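Local coordinates for protein proteasome accessory factor B/C (PafBC) (Paenarthrobacter aurescens, PDB 6SJ9) that acts as a WYL domain-containing transcriptional regulator of the bacterial DNA damage response, probably binding DNA through its winged helix-turn-helix domains, at residues 101-106 with 351-356; 435-440 with 456-461. One frame throughout, in Å; residues are numbered along the deposited sequence.

How the contacts relate
Both contacts lie in the interior of the chain, their centres about 9 Å apart, and both segments of contact 1 precede those of contact 2 in sequence. Helix 95-118 connects them: it supplies residues 101-106 to contact 1, and its Val100, Ala104 and Leu107 pack against side chains of contact 2. The two contacts also touch directly, with Ala104 CB 3.7 Å from Leu437 N and Leu103 CD2 3.8 Å from Leu440 CD2. A helix from the N-terminal part of the chain is thus built into the packing of the PafC helix-turn-helix region, which joins parts of the chain about 250 to 350 residues apart in sequence through adjoining apolar contacts.

Contact 1: 101-106 with 351-356; sequences LLLAAQ and RMLQLV
Leu103 reaches from helix 95-118 to Met352 and Leu353 on helix 346-360, and the touching is done by its tip. The backbones stay well apart, with Leu103 CA 8.4 Å from Leu353 CA, and the 127 Å² buried between the segments is apolar. Leu103 CB leaves the helix toward the partner but remains 6.1 Å from Met352 CB. CG, anti to the backbone N (chi1 -176°), carries the side chain further toward helix 346-360, though it too touches nothing there. The branch then divides the work. Leu103 CD2 is the forward methyl: it lies 4.3 Å from Met352 CB and 4.2 Å from Leu353 CD2, and so touches two consecutive residues of the facing helix. Leu103 CD1 turns to the Met352 side, 4.5 Å from the selenomethionine methyl, Met352 CE. Helix 346-360 is probably the first helix of the PafC winged helix-turn-helix. It is followed by strand 365-366, helices 367-374 and 378-389 and the hairpin of strands 404-407 and 410-413, an order consistent with that fold; strand 365-366 pairs with 410-413. From the opposing helix, Leu353 starts off to one side, yet its CD2 comes back to the interface because CG stands anti to the carbonyl carbon (chi1 -71°). The two leucine side chains lie nearly perpendicular and meet methyl to methyl. The CB of Met352 is directed toward helix 95-118. Helix 378-389 closes in on the same place: Gln106 NE2 hydrogen-bonds to Ile387 O, while Leu388 packs against Leu103 and Ile387 against Met352.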
# COMPACT_ATOMS: atom_id res chain seq x y z
N LEU A 101 8.47 2.93 5.15
CA LEU A 101 8.49 2.72 3.71
C LEU A 101 7.29 1.92 3.25
O LEU A 101 6.85 2.04 2.10
CB LEU A 101 9.79 2.01 3.36
CG LEU A 101 10.18 2.11 1.92
CD1 LEU A 101 10.39 3.55 1.63
CD2 LEU A 101 11.41 1.32 1.77
N LEU A 102 6.78 1.05 4.12
CA LEU A 102 5.61 0.24 3.82
C LEU A 102 4.35 1.08 3.69
O LEU A 102 3.54 0.88 2.78
CB LEU A 102 5.45 -0.77 4.95
CG LEU A 102 4.28 -1.72 4.96
CD1 LEU A 102 4.07 -2.26 3.56
CD2 LEU A 102 4.68 -2.87 5.93
N LEU A 103 4.20 2.08 4.55
CA LEU A 103 3.05 2.96 4.45
C LEU A 103 3.19 3.80 3.18
O LEU A 103 2.21 4.01 2.47
CB LEU A 103 2.95 3.83 5.72
CG LEU A 103 1.76 4.72 5.81
CD1 LEU A 103 0.50 3.97 5.56
CD2 LEU A 103 1.76 5.47 7.19
N ALA A 104 4.41 4.24 2.89
CA ALA A 104 4.64 5.04 1.69
C ALA A 104 4.26 4.27 0.43
O ALA A 104 3.70 4.83 -0.50
CB ALA A 104 6.13 5.44 1.64
N ALA A 105 4.59 2.99 0.37
CA ALA A 105 4.26 2.20 -0.81
C ALA A 105 2.77 2.08 -0.97
O ALA A 105 2.26 2.05 -2.10
CB ALA A 105 4.91 0.79 -0.71
N GLN A 106 2.03 2.05 0.16
CA GLN A 106 0.59 2.03 0.04
C GLN A 106 0.07 3.33 -0.51
O GLN A 106 -0.93 3.35 -1.27
CB GLN A 106 -0.05 1.76 1.40
CG GLN A 106 0.17 0.35 1.93
CD GLN A 106 -0.64 0.09 3.24
OE1 GLN A 106 -1.90 0.15 3.24
NE2 GLN A 106 0.06 -0.24 4.32
N ARG A 351 -0.85 9.07 13.26
CA ARG A 351 -0.79 8.11 14.37
C ARG A 351 -0.04 6.84 13.96
O ARG A 351 0.78 6.32 14.73
CB ARG A 351 -2.20 7.80 14.86
CG ARG A 351 -2.25 6.74 15.99
CD ARG A 351 -3.64 6.66 16.61
NE ARG A 351 -4.60 6.04 15.68
CZ ARG A 351 -5.65 6.65 15.15
NH1 ARG A 351 -5.90 7.92 15.46
NH2 ARG A 351 -6.46 6.00 14.32
N MSE A 352 -0.30 6.31 12.78
CA MSE A 352 0.41 5.11 12.32
C MSE A 352 1.89 5.33 12.25
O MSE A 352 2.62 4.41 12.60
CB MSE A 352 -0.07 4.59 10.94
CG MSE A 352 -1.41 3.94 11.03
SE MSE A 352 -2.28 3.39 9.31
CE MSE A 352 -2.60 5.14 8.56
N LEU A 353 2.36 6.52 11.84
CA LEU A 353 3.79 6.77 11.91
C LEU A 353 4.29 6.66 13.35
O LEU A 353 5.40 6.17 13.59
CB LEU A 353 4.11 8.15 11.34
CG LEU A 353 3.96 8.24 9.82
CD1 LEU A 353 4.17 9.66 9.44
CD2 LEU A 353 4.98 7.33 9.13
N GLN A 354 3.49 7.12 14.32
CA GLN A 354 3.87 7.14 15.73
C GLN A 354 3.74 5.77 16.37
O GLN A 354 4.18 5.58 17.50
CB GLN A 354 3.00 8.15 16.49
CG GLN A 354 3.40 9.58 16.21
CD GLN A 354 2.32 10.57 16.59
OE1 GLN A 354 1.53 10.34 17.50
NE2 GLN A 354 2.22 11.65 15.82
N LEU A 355 3.11 4.82 15.68
CA LEU A 355 3.14 3.45 16.16
C LEU A 355 4.52 2.83 15.92
O LEU A 355 4.93 1.94 16.67
CB LEU A 355 2.07 2.61 15.47
CG LEU A 355 0.63 3.09 15.61
CD1 LEU A 355 -0.33 2.06 14.98
CD2 LEU A 355 0.29 3.25 17.08
N VAL A 356 5.24 3.30 14.90
CA VAL A 356 6.50 2.64 14.51
C VAL A 356 7.48 2.54 15.69
O VAL A 356 7.98 1.44 15.95
CB VAL A 356 7.10 3.32 13.26
CG1 VAL A 356 8.48 2.70 12.90
CG2 VAL A 356 6.13 3.21 12.10

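Contact 2: 435-440 with 456-461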
# COMPACT_ATOMS: atom_id res chain seq x y z
N THR A 435 7.48 9.33 -3.69
CA THR A 435 6.22 10.05 -3.76
C THR A 435 5.37 9.78 -2.53
O THR A 435 4.78 10.71 -1.96
CB THR A 435 5.49 9.67 -5.03
OG1 THR A 435 6.34 10.05 -6.12
CG2 THR A 435 4.17 10.47 -5.12
N GLY A 436 5.31 8.51 -2.09
CA GLY A 436 4.56 8.20 -0.87
C GLY A 436 5.22 8.82 0.34
O GLY A 436 4.53 9.34 1.24
N LEU A 437 6.56 8.84 0.37
CA LEU A 437 7.25 9.45 1.48
C LEU A 437 7.03 10.96 1.50
O LEU A 437 6.96 11.56 2.58
CB LEU A 437 8.76 9.14 1.43
CG LEU A 437 9.10 7.65 1.68
CD1 LEU A 437 10.53 7.39 1.28
CD2 LEU A 437 8.92 7.29 3.17
N ALA A 438 6.94 11.61 0.34
CA ALA A 438 6.75 13.05 0.37
C ALA A 438 5.35 13.42 0.86
O ALA A 438 5.17 14.45 1.54
CB ALA A 438 7.08 13.67 -0.98
N MSE A 439 4.35 12.61 0.55
CA MSE A 439 3.02 12.86 1.12
C MSE A 439 3.09 12.67 2.66
O MSE A 439 2.59 13.50 3.42
CB MSE A 439 2.00 11.93 0.50
CG MSE A 439 1.66 12.20 -0.96
SE MSE A 439 0.84 14.01 -1.16
CE MSE A 439 -1.04 13.60 -1.07
N LEU A 440 3.73 11.57 3.12
CA LEU A 440 3.91 11.38 4.56
C LEU A 440 4.66 12.56 5.17
O LEU A 440 4.34 12.99 6.28
CB LEU A 440 4.65 10.07 4.87
CG LEU A 440 3.87 8.80 4.55
CD1 LEU A 440 4.71 7.53 4.79
CD2 LEU A 440 2.58 8.76 5.41
N SER A 456 14.03 11.49 12.70
CA SER A 456 13.03 10.45 12.59
C SER A 456 13.39 9.45 11.48
O SER A 456 14.21 9.72 10.60
CB SER A 456 11.65 11.06 12.33
OG SER A 456 11.62 11.68 11.05
N ALA A 457 12.75 8.28 11.54
CA ALA A 457 12.85 7.26 10.51
C ALA A 457 12.30 7.72 9.16
O ALA A 457 12.78 7.30 8.10
CB ALA A 457 12.06 6.02 10.94
N LEU A 458 11.25 8.53 9.19
CA LEU A 458 10.74 9.07 7.94
C LEU A 458 11.83 9.87 7.24
O LEU A 458 12.06 9.70 6.04
CB LEU A 458 9.52 9.94 8.20
CG LEU A 458 9.09 10.68 6.93
CD1 LEU A 458 8.57 9.63 5.86
CD2 LEU A 458 7.99 11.72 7.25
N GLU A 459 12.52 10.73 7.97
CA GLU A 459 13.56 11.56 7.37
C GLU A 459 14.69 10.69 6.81
O GLU A 459 15.18 10.92 5.69
CB GLU A 459 14.12 12.55 8.39
CG GLU A 459 15.27 13.36 7.80
CD GLU A 459 16.19 14.02 8.85
OE1 GLU A 459 16.50 13.37 9.89
OE2 GLU A 459 16.63 15.17 8.62
N SER A 460 15.14 9.71 7.58
CA SER A 460 16.30 8.96 7.14
C SER A 460 15.98 8.08 5.94
O SER A 460 16.82 7.95 5.04
CB SER A 460 16.90 8.11 8.29
OG SER A 460 16.10 6.99 8.62
N VAL A 461 14.80 7.45 5.91
CA VAL A 461 14.48 6.61 4.76
C VAL A 461 14.23 7.49 3.52
O VAL A 461 14.56 7.08 2.40
CB VAL A 461 13.31 5.65 5.04
CG1 VAL A 461 11.97 6.35 5.03
CG2 VAL A 461 13.30 4.52 4.04
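Leu440 N donates to Gly436 O at 3.0 Å, and across the interface Val461 N makes the equivalent helical bond to Ala457 O, also at 3.0 Å; Leu440 faces Leu458, and Val461 faces Leu437. Between the helices the contact is apolar. Leu437 CD2 lies 3.6 Å from Leu458 CD1 and 3.7 Å from Val461 CG1, so it sits against two side chains one helical turn apart. The side chains of Leu437 and Leu458 run alongside each other, pointing opposite ways, whereas Leu437 meets Val461 nearly at a right angle. Segments 435-440 and 457-461 run roughly antiparallel, at 147°, with their axes 10.5 Å apart at closest approach. Their parent helices, 427-441 and 457-469, form a helical hairpin in the C-terminal portion of the PafC helix-turn-helix region, and Val100 of helix 95-118 packs on both Leu437 and Leu458. The second helix opens at Ser456, its N-cap, whose OG accepts a weak capping bond from Glu459 N. Leu458 sets out to one side of helix 427-441, but with CG anti to its backbone N (chi1 172°) its CD1 reaches Leu437 and also Leu440 CB, at 4.1 Å from the latter, while Leu458 CD2 lies 4.0 Å from Leu440 O. An alanine in place of Leu437 would remove the methyl that rests on both Leu458 and Val461 and would probably open a gap there, leaving Val461 CG1 without its partner on the facing helix. Beyond the helix pair, Ser460 OG hydrogen-bonds to Glu97 OE2 and Glu459 OE2 to Thr5 OG1, tying helix 457-469 to helices 95-118 and 2-17.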